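Long-range contacts in kappa-carrageenase (Pseudoalteromonas carrageenovora, PDB 5OCQ), which hydrolyses, by endo-action, the beta-1,4-linkages between D-galactose 4-sulfate and 3,6-anhydro-D-galactose in kappa-carrageenan, as a family 16 glycoside hydrolase: residues Ser116-Met121 and Val142-Gln147; Asp72-Gln77 and Gln241-Gln246. The protein carries 1 engineered substitution. All coordinates share one frame; numbering follows the deposited sequence.

Contact 1 (Ser116-Met121 and Val142-Gln147); sequences SPAFWM and VVDLTQ. Engineered in segment 142-147: D144 (natural residue Glu). With G4S (4-O-sulfo-beta-D-galactopyranose), chain C.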
ATOM      1  N   SER A 116      -6.399  -5.957   5.473  1.00  8.78           N
ATOM      2  CA  SER A 116      -6.131  -5.686   4.092  1.00  8.37           C
ATOM      3  C   SER A 116      -4.643  -5.667   3.776  1.00  8.05           C
ATOM      4  O   SER A 116      -3.954  -4.656   4.065  1.00  7.59           O
ATOM      5  CB  SER A 116      -6.793  -4.376   3.716  1.00  9.78           C
ATOM      6  OG  SER A 116      -6.506  -3.986   2.367  1.00 10.26           O
ATOM      7  N   PRO A 117      -4.100  -6.753   3.202  1.00  7.22           N
ATOM      8  CA  PRO A 117      -2.750  -6.740   2.623  1.00  7.05           C
ATOM      9  C   PRO A 117      -2.660  -5.704   1.495  1.00  7.86           C
ATOM     10  O   PRO A 117      -3.596  -5.556   0.691  1.00  7.13           O
ATOM     11  CB  PRO A 117      -2.598  -8.117   2.024  1.00  8.22           C
ATOM     12  CG  PRO A 117      -3.599  -8.958   2.760  1.00  8.74           C
ATOM     13  CD  PRO A 117      -4.758  -8.060   3.031  1.00  8.47           C
ATOM     14  N   ALA A 118      -1.583  -4.925   1.498  1.00  6.53           N
ATOM     15  CA  ALA A 118      -1.437  -3.917   0.434  1.00  6.90           C
ATOM     16  C   ALA A 118      -0.035  -3.808  -0.061  1.00  6.49           C
ATOM     17  O   ALA A 118       0.964  -4.027   0.662  1.00  6.52           O
ATOM     18  CB  ALA A 118      -1.801  -2.624   1.022  1.00  7.91           C
ATOM     19  N   PHE A 119       0.092  -3.399  -1.344  1.00  5.60           N
ATOM     20  CA  PHE A 119       1.398  -3.172  -1.972  1.00  5.41           C
ATOM     21  C   PHE A 119       1.220  -1.834  -2.673  1.00  4.92           C
ATOM     22  O   PHE A 119       0.232  -1.658  -3.413  1.00  6.34           O
ATOM     23  CB  PHE A 119       1.712  -4.311  -2.989  1.00  5.41           C
ATOM     24  CG  PHE A 119       2.941  -4.132  -3.860  1.00  5.18           C
ATOM     25  CD1 PHE A 119       4.171  -3.607  -3.339  1.00  5.58           C
ATOM     26  CD2 PHE A 119       2.960  -4.628  -5.173  1.00  5.32           C
ATOM     27  CE1 PHE A 119       5.265  -3.554  -4.154  1.00  6.13           C
ATOM     28  CE2 PHE A 119       4.071  -4.504  -5.998  1.00  5.79           C
ATOM     29  CZ  PHE A 119       5.256  -3.991  -5.492  1.00  6.24           C
ATOM     30  N   TRP A 120       1.989  -0.833  -2.300  1.00  4.90           N
ATOM     31  CA  TRP A 120       1.692   0.573  -2.592  1.00  4.92           C
ATOM     32  C   TRP A 120       2.941   1.423  -2.467  1.00  5.51           C
ATOM     33  O   TRP A 120       4.010   0.886  -2.088  1.00  6.24           O
ATOM     34  CB  TRP A 120       0.553   1.143  -1.758  1.00  5.00           C
ATOM     35  CG  TRP A 120       0.787   1.093  -0.257  1.00  5.55           C
ATOM     36  CD1 TRP A 120       0.948  -0.035   0.494  1.00  6.35           C
ATOM     37  CD2 TRP A 120       0.827   2.202   0.650  1.00  5.70           C
ATOM     38  NE1 TRP A 120       1.095   0.294   1.855  1.00  7.05           N
ATOM     39  CE2 TRP A 120       1.061   1.660   1.966  1.00  6.38           C
ATOM     40  CE3 TRP A 120       0.736   3.592   0.510  1.00  6.22           C
ATOM     41  CZ2 TRP A 120       1.130   2.499   3.092  1.00  7.31           C
ATOM     42  CZ3 TRP A 120       0.757   4.396   1.622  1.00  6.85           C
ATOM     43  CH2 TRP A 120       0.995   3.847   2.888  1.00  6.79           C
ATOM     44  N   MET A 121       2.856   2.677  -2.908  1.00  5.14           N
ATOM     45  CA  MET A 121       4.028   3.576  -2.804  1.00  5.09           C
ATOM     46  C   MET A 121       3.490   4.982  -2.511  1.00  5.17           C
ATOM     47  O   MET A 121       2.400   5.365  -2.999  1.00  5.18           O
ATOM     48  CB  MET A 121       4.936   3.534  -4.045  1.00  5.82           C
ATOM     49  CG  MET A 121       4.254   4.018  -5.292  1.00  6.50           C
ATOM     50  SD  MET A 121       5.243   3.682  -6.789  1.00  8.69           S
ATOM     51  CE  MET A 121       4.683   2.045  -7.105  1.00  9.59           C
ATOM     52  N   VAL A 142      -0.680  -0.366  -5.735  1.00  6.30           N
ATOM     53  CA  VAL A 142      -0.575  -1.475  -6.709  1.00  6.81           C
ATOM     54  C   VAL A 142      -1.750  -2.414  -6.515  1.00  7.65           C
ATOM     55  O   VAL A 142      -2.399  -2.865  -7.489  1.00  7.80           O
ATOM     56  CB  VAL A 142       0.733  -2.254  -6.636  1.00  6.71           C
ATOM     57  CG1 VAL A 142       0.882  -3.287  -7.797  1.00  7.09           C
ATOM     58  CG2 VAL A 142       1.901  -1.312  -6.588  1.00  6.55           C
ATOM     59  N   VAL A 143      -2.057  -2.781  -5.254  1.00  7.04           N
ATOM     60  CA  VAL A 143      -3.242  -3.621  -4.892  1.00  7.54           C
ATOM     61  C   VAL A 143      -3.601  -3.405  -3.468  1.00  8.57           C
ATOM     62  O   VAL A 143      -2.663  -3.292  -2.617  1.00  7.75           O
ATOM     63  CB  VAL A 143      -3.119  -5.078  -5.178  1.00  8.00           C
ATOM     64  CG1 VAL A 143      -2.004  -5.797  -4.313  1.00  9.25           C
ATOM     65  CG2 VAL A 143      -4.424  -5.833  -5.013  1.00  8.92           C
ATOM     66  N   ASP A 144      -4.905  -3.240  -3.170  1.00  8.37           N
ATOM     67  CA  ASP A 144      -5.433  -3.512  -1.820  1.00  9.58           C
ATOM     68  C   ASP A 144      -6.319  -4.721  -1.831  1.00 10.28           C
ATOM     69  O   ASP A 144      -7.305  -4.743  -2.610  1.00  9.71           O
ATOM     70  CB  ASP A 144      -6.279  -2.354  -1.280  1.00 11.70           C
ATOM     71  CG  ASP A 144      -5.450  -1.162  -0.678  1.00 17.40           C
ATOM     72  OD1 ASP A 144      -5.152  -1.213   0.614  1.00 20.63           O
ATOM     73  OD2 ASP A 144      -5.379  -0.181  -1.428  1.00 19.97           O
ATOM     74  N   LEU A 145      -5.955  -5.744  -1.105  1.00  8.40           N
ATOM     75  CA  LEU A 145      -6.681  -6.979  -1.065  1.00  9.32           C
ATOM     76  C   LEU A 145      -7.660  -7.009   0.104  1.00  9.87           C
ATOM     77  O   LEU A 145      -7.452  -6.373   1.143  1.00  9.54           O
ATOM     78  CB  LEU A 145      -5.772  -8.216  -0.951  1.00  8.87           C
ATOM     79  CG  LEU A 145      -4.799  -8.542  -2.080  1.00  8.97           C
ATOM     80  CD1 LEU A 145      -3.833  -9.652  -1.822  1.00  9.84           C
ATOM     81  CD2 LEU A 145      -5.646  -8.931  -3.321  1.00  9.62           C
ATOM     82  N   THR A 146      -8.769  -7.714  -0.107  1.00 10.65           N
ATOM     83  CA  THR A 146      -9.714  -8.066   0.969  1.00 11.43           C
ATOM     84  C   THR A 146     -10.200  -6.933   1.802  1.00 12.67           C
ATOM     85  O   THR A 146     -10.296  -7.084   3.014  1.00 12.50           O
ATOM     86  CB  THR A 146      -9.220  -9.263   1.794  1.00 13.32           C
ATOM     87  OG1 THR A 146      -7.988  -8.973   2.539  1.00 13.67           O
ATOM     88  CG2 THR A 146      -8.972 -10.517   0.990  1.00 14.04           C
ATOM     89  N   GLN A 147     -10.506  -5.764   1.190  1.00 10.56           N
ATOM     90  CA  GLN A 147     -11.060  -4.655   1.904  1.00 11.98           C
ATOM     91  C   GLN A 147     -12.509  -4.288   1.492  1.00 12.39           C
ATOM     92  O   GLN A 147     -13.008  -3.266   1.936  1.00 14.34           O
ATOM     93  CB  GLN A 147     -10.133  -3.423   1.800  1.00 13.07           C
ATOM     94  CG  GLN A 147     -10.094  -2.718   0.416  1.00 12.98           C
ATOM     95  CD  GLN A 147      -9.330  -1.396   0.392  1.00 13.44           C
ATOM     96  OE1 GLN A 147      -8.693  -0.998   1.372  1.00 13.83           O
ATOM     97  NE2 GLN A 147      -9.391  -0.691  -0.739  1.00 13.23           N
TER
HETATM   98  C1  G4S C   1      -4.708   4.207   0.852  1.00 12.20           C
HETATM   99  C2  G4S C   1      -4.341   5.111   2.020  1.00 11.15           C
HETATM  100  C3  G4S C   1      -2.937   4.842   2.604  1.00 10.03           C
HETATM  101  C4  G4S C   1      -2.792   3.318   2.799  1.00 11.70           C
HETATM  102  C5  G4S C   1      -3.054   2.589   1.466  1.00 11.41           C
HETATM  103  C6  G4S C   1      -2.758   1.117   1.431  1.00 12.84           C
HETATM  104  O1  G4S C   1      -6.154   4.280   0.683  1.00 15.23           O
HETATM  105  O2  G4S C   1      -4.313   6.511   1.553  1.00 11.91           O
HETATM  106  O4  G4S C   1      -3.863   2.955   3.696  1.00 11.51           O
HETATM  107  O5  G4S C   1      -4.454   2.794   1.127  1.00 11.27           O
HETATM  108  O6  G4S C   1      -3.771   0.343   2.100  1.00 12.83           O
HETATM  109  S   G4S C   1      -3.647   2.403   5.251  1.00 12.25           S
HETATM  110  O7  G4S C   1      -2.282   1.819   5.347  1.00 12.85           O
HETATM  111  O8  G4S C   1      -3.840   3.630   6.115  1.00 11.65           O
HETATM  112  O9  G4S C   1      -4.678   1.353   5.351  1.00 11.48           O
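The beta bulge within the catalytic motif of the GH16 jellyroll, between D141 and D144, forms here, V142 and V143 together facing F119 on the antiparallel strand 116-121. F119 N donates to V143 O (3.0 Å), and V143 N returns a bond to F119 O, which also takes a weak, bent bond from V142 N. The extra residue puts V142 beside the phenyl ring: with CG of F119 anti to its own N (chi1 172°), V142 CG2 sits over one face, 4.0 Å from the F119 ring centroid, in a CH-pi contact. Farther along, L145 N bonds almost straight to P117 O (3.0 Å, 175° at the hydrogen), and S116 OG reaches L145 O (2.8 Å). The other face of the strands, carrying A118 and D144, looks onto the substrate. D144 is engineered from the natural proton-donor Glu; D144 OD1 accepts a hydrogen bond from O6 of the bound galactose 4-sulfate (2.6 Å), and R236 forms a salt bridge to the same oxygen. The sugar also lies over one face of the W120 indole, its C4 3.8 Å from W120 CH2, while S232 binds W120 NE1. Strand 115-122 lies between the bulged strand and strand 227-235, bonded to the latter through A118 and S232; behind it, F119 packs on L229 and L231 of that strand and on A104 and I106 of strand 100-107.

Contact 2 (Asp72-Gln77 and Gln241-Gln246); sequences DGCNQQ and QWKCNQ. With G4S (4-O-sulfo-beta-D-galactopyranose), chain B.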
ATOM      1  N   ASP A  72      -6.535  13.041  15.379  1.00  8.93           N
ATOM      2  CA  ASP A  72      -8.032  13.093  15.301  1.00  9.89           C
ATOM      3  C   ASP A  72      -8.398  14.244  14.321  1.00  9.53           C
ATOM      4  O   ASP A  72      -8.572  15.345  14.704  1.00 10.11           O
ATOM      5  CB  ASP A  72      -8.545  13.364  16.724  1.00 10.46           C
ATOM      6  CG  ASP A  72     -10.052  13.622  16.799  1.00 12.73           C
ATOM      7  OD1 ASP A  72     -10.799  13.404  15.812  1.00 12.52           O
ATOM      8  OD2 ASP A  72     -10.475  13.987  17.931  1.00 14.99           O
ATOM      9  N   GLY A  73      -8.431  13.917  13.060  1.00  9.98           N
ATOM     10  CA  GLY A  73      -8.644  14.839  12.002  1.00  9.81           C
ATOM     11  C   GLY A  73     -10.036  15.564  12.104  1.00 11.53           C
ATOM     12  O   GLY A  73     -10.117  16.744  11.731  1.00 12.43           O
ATOM     13  N   CYS A  74     -11.029  14.852  12.645  1.00 10.92           N
ATOM     14  CA  CYS A  74     -12.388  15.511  12.836  1.00 12.88           C
ATOM     15  C   CYS A  74     -12.329  16.795  13.666  1.00 13.19           C
ATOM     16  O   CYS A  74     -12.923  17.844  13.308  1.00 12.14           O
ATOM     17  CB  CYS A  74     -13.399  14.562  13.468  1.00 13.19           C
ATOM     18  SG  CYS A  74     -13.805  13.068  12.478  1.00 16.20           S
ATOM     19  N   ASN A  75     -11.501  16.730  14.726  1.00 12.44           N
ATOM     20  CA  ASN A  75     -11.340  17.856  15.636  1.00 14.65           C
ATOM     21  C   ASN A  75      -9.974  18.532  15.454  1.00 15.61           C
ATOM     22  O   ASN A  75      -9.671  19.424  16.238  1.00 19.87           O
ATOM     23  CB  ASN A  75     -11.551  17.363  17.055  1.00 15.02           C
ATOM     24  CG  ASN A  75     -12.969  16.851  17.284  1.00 15.70           C
ATOM     25  OD1 ASN A  75     -13.918  17.599  17.162  1.00 20.64           O
ATOM     26  ND2 ASN A  75     -13.105  15.609  17.609  1.00 15.58           N
ATOM     27  N   GLN A  76      -9.240  18.205  14.396  1.00 14.35           N
ATOM     28  CA  GLN A  76      -7.979  18.792  14.032  1.00 15.83           C
ATOM     29  C   GLN A  76      -6.996  18.812  15.211  1.00 16.93           C
ATOM     30  O   GLN A  76      -6.350  19.895  15.481  1.00 16.74           O
ATOM     31  CB  GLN A  76      -8.232  20.223  13.480  1.00 19.89           C
ATOM     32  CG  GLN A  76      -8.949  20.217  12.122  1.00 22.02           C
ATOM     33  CD  GLN A  76      -8.075  19.679  10.962  1.00 29.81           C
ATOM     34  OE1 GLN A  76      -7.058  20.331  10.573  1.00 34.73           O
ATOM     35  NE2 GLN A  76      -8.417  18.461  10.409  1.00 28.46           N
ATOM     36  N   GLN A  77      -6.885  17.713  15.927  1.00 15.52           N
ATOM     37  CA  GLN A  77      -5.976  17.699  17.142  1.00 17.33           C
ATOM     38  C   GLN A  77      -5.230  16.362  17.242  1.00 17.25           C
ATOM     39  O   GLN A  77      -5.778  15.333  16.887  1.00 12.39           O
ATOM     40  CB  GLN A  77      -6.734  17.961  18.434  1.00 18.34           C
ATOM     41  CG  GLN A  77      -7.940  17.081  18.604  1.00 21.54           C
ATOM     42  CD  GLN A  77      -8.783  17.080  19.879  0.30 20.19           C
ATOM     43  OE1 GLN A  77      -8.639  17.949  20.750  0.30 19.79           O
ATOM     44  NE2 GLN A  77      -9.725  16.038  19.975  1.00 20.35           N
ATOM     45  N   GLN A 241     -13.963   2.518  11.687  1.00 10.28           N
ATOM     46  CA  GLN A 241     -14.919   3.445  11.073  1.00 11.51           C
ATOM     47  C   GLN A 241     -14.118   4.418  10.142  1.00 11.46           C
ATOM     48  O   GLN A 241     -12.927   4.669  10.368  1.00 12.56           O
ATOM     49  CB  GLN A 241     -15.576   4.300  12.144  1.00 13.16           C
ATOM     50  CG  GLN A 241     -16.092   3.664  13.352  1.00 15.99           C
ATOM     51  CD  GLN A 241     -17.299   2.778  13.060  1.00 20.25           C
ATOM     52  OE1 GLN A 241     -17.683   2.574  11.902  1.00 20.76           O
ATOM     53  NE2 GLN A 241     -17.840   2.172  14.099  1.00 23.59           N
ATOM     54  N   TRP A 242     -14.711   4.939   9.083  1.00  9.26           N
ATOM     55  CA  TRP A 242     -14.061   5.861   8.215  1.00  9.56           C
ATOM     56  C   TRP A 242     -14.777   7.215   8.300  1.00  9.43           C
ATOM     57  O   TRP A 242     -15.993   7.294   7.900  1.00 10.12           O
ATOM     58  CB  TRP A 242     -14.061   5.382   6.782  1.00 10.65           C
ATOM     59  CG  TRP A 242     -13.414   6.332   5.778  1.00 11.81           C
ATOM     60  CD1 TRP A 242     -14.032   7.260   4.991  1.00 14.51           C
ATOM     61  CD2 TRP A 242     -12.012   6.455   5.484  1.00 12.71           C
ATOM     62  NE1 TRP A 242     -13.116   7.977   4.255  1.00 15.24           N
ATOM     63  CE2 TRP A 242     -11.859   7.493   4.545  1.00 14.18           C
ATOM     64  CE3 TRP A 242     -10.873   5.808   5.946  1.00 15.20           C
ATOM     65  CZ2 TRP A 242     -10.625   7.842   3.992  1.00 14.46           C
ATOM     66  CZ3 TRP A 242      -9.592   6.165   5.387  1.00 14.39           C
ATOM     67  CH2 TRP A 242      -9.497   7.192   4.443  1.00 14.59           C
ATOM     68  N   LYS A 243     -14.084   8.286   8.689  1.00  9.38           N
ATOM     69  CA  LYS A 243     -14.647   9.602   8.734  1.00  8.90           C
ATOM     70  C   LYS A 243     -13.546  10.642   8.666  1.00 10.79           C
ATOM     71  O   LYS A 243     -12.395  10.323   9.130  1.00  8.91           O
ATOM     72  CB  LYS A 243     -15.505   9.722   9.988  1.00 10.53           C
ATOM     73  CG  LYS A 243     -14.857   9.593  11.326  1.00 10.41           C
ATOM     74  CD  LYS A 243     -15.784   9.970  12.483  1.00 11.47           C
ATOM     75  CE  LYS A 243     -15.064   9.851  13.842  1.00 11.90           C
ATOM     76  NZ  LYS A 243     -15.923  10.382  15.003  1.00 11.50           N
ATOM     77  N   CYS A 244     -13.845  11.829   8.192  1.00  9.07           N
ATOM     78  CA  CYS A 244     -12.880  12.887   8.069  1.00 11.41           C
ATOM     79  C   CYS A 244     -11.554  12.368   7.449  1.00 11.16           C
ATOM     80  O   CYS A 244     -10.477  12.739   7.917  1.00 11.93           O
ATOM     81  CB  CYS A 244     -12.556  13.570   9.363  1.00 12.23           C
ATOM     82  SG  CYS A 244     -14.142  14.401  10.014  1.00 23.27           S
ATOM     83  N   ASN A 245     -11.673  11.550   6.441  1.00 11.25           N
ATOM     84  CA  ASN A 245     -10.516  11.176   5.590  1.00 11.31           C
ATOM     85  C   ASN A 245      -9.516  10.252   6.275  1.00 10.90           C
ATOM     86  O   ASN A 245      -8.377  10.169   5.786  1.00  9.94           O
ATOM     87  CB  ASN A 245      -9.780  12.410   5.112  1.00 13.32           C
ATOM     88  CG  ASN A 245      -9.040  12.242   3.786  1.00 15.95           C
ATOM     89  OD1 ASN A 245      -7.913  12.837   3.624  1.00 20.81           O
ATOM     90  ND2 ASN A 245      -9.606  11.526   2.866  1.00 14.81           N
ATOM     91  N   GLN A 246      -9.954   9.527   7.289  1.00  8.42           N
ATOM     92  CA  GLN A 246      -9.118   8.593   8.021  1.00  8.64           C
ATOM     93  C   GLN A 246      -9.901   7.510   8.716  1.00  9.24           C
ATOM     94  O   GLN A 246     -11.119   7.609   8.875  1.00  8.21           O
ATOM     95  CB  GLN A 246      -8.318   9.381   9.075  1.00  7.95           C
ATOM     96  CG  GLN A 246      -9.176   9.836  10.264  1.00  8.03           C
ATOM     97  CD  GLN A 246      -8.411  10.548  11.369  1.00  8.50           C
ATOM     98  OE1 GLN A 246      -7.971  11.700  11.245  1.00  9.66           O
ATOM     99  NE2 GLN A 246      -8.208   9.841  12.448  1.00  8.83           N
TER
HETATM  100  C1  G4S B   3      -1.924  10.879   6.760  1.00 12.97           C
HETATM  101  C2  G4S B   3      -1.433  12.253   7.014  1.00 13.79           C
HETATM  102  C3  G4S B   3      -2.400  12.972   8.036  1.00 16.37           C
HETATM  103  C4  G4S B   3      -3.779  13.027   7.345  1.00 15.27           C
HETATM  104  C5  G4S B   3      -4.223  11.605   6.994  1.00 14.65           C
HETATM  105  C6  G4S B   3      -5.611  11.464   6.316  1.00 14.66           C
HETATM  106  O1  G4S B   3      -1.152  10.244   5.721  1.00 11.10           O
HETATM  107  O2  G4S B   3      -0.122  12.112   7.682  1.00 14.83           O
HETATM  108  O4  G4S B   3      -3.711  13.772   6.128  1.00 18.26           O
HETATM  109  O5  G4S B   3      -3.213  11.077   6.069  1.00 12.78           O
HETATM  110  O6  G4S B   3      -5.837  10.006   6.248  1.00 14.30           O
HETATM  111  S   G4S B   3      -4.763  15.130   5.937  1.00 20.05           S
HETATM  112  O7  G4S B   3      -4.154  15.876   4.821  1.00 23.32           O
HETATM  113  O8  G4S B   3      -4.727  15.758   7.296  1.00 22.63           O
HETATM  114  O9  G4S B   3      -6.128  14.502   5.749  1.00 22.85           O
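The carboxamide of Q246 meets G73 N above its carbonyl plane: OE1 accepts the amide hydrogen (2.9 Å, 143° at the hydrogen) from a donor 40° out of that plane, while NE2 bonds to W71 O. A second flat group, the D72 carboxylate, takes N75 ND2 on the syn side of OD2 (3.1 Å) and Q77 NE2 on the anti side (3.0 Å), both from the same face, with Y248 OH at OD1. Over one face of the W242 indole lie N245 C and Q246 N, so the hairpin's own turn folds across that ring. CG of Q246 stands between its backbone N and carbonyl carbon (chi1 74°), and the extended chain beyond it carries the amide across to G73. A leucine in place of Q246 would probably leave G73 N and W71 O without their side-chain partners and weaken the hold on the 72-77 loop. Alongside, C74 and C244 are the disulfide pair, but with their SG atoms modelled 2.8 Å apart, beyond a normal S-S bond length, whether the bond is closed in this model is doubtful; K243 CD packs 3.7 Å from C74 SG. The type I' turn K243-Q246 closes a two-residue beta hairpin, set against a loop with a G1 bulge opposite D72, and N245 O accepts a hydrogen bond (2.6 Å) from O6 of a galactose 4-sulfate in the substrate site.

In the fold
From the N terminus, the chain first reaches the 72-77 loop, which joins the paired strands 56-72 and 77-97. It then runs through strand 100-107 to strand 115-122, where contact 1 closes a short excursion of 20 residues that includes strand 135-141. Strand 227-235 later returns to flank strand 115-122, and only afterwards does the hairpin of 240-243 and 246-249 complete contact 2, across 163 intervening residues. Contact 1 therefore lies wholly within the longer span, without crossing it. Their centres are 22 Å apart. One is buried in the sheet that carries the catalytic residues, the other joins the turn between strands 56-72 and 77-97 to that hairpin, and each meets a different sulfated galactose.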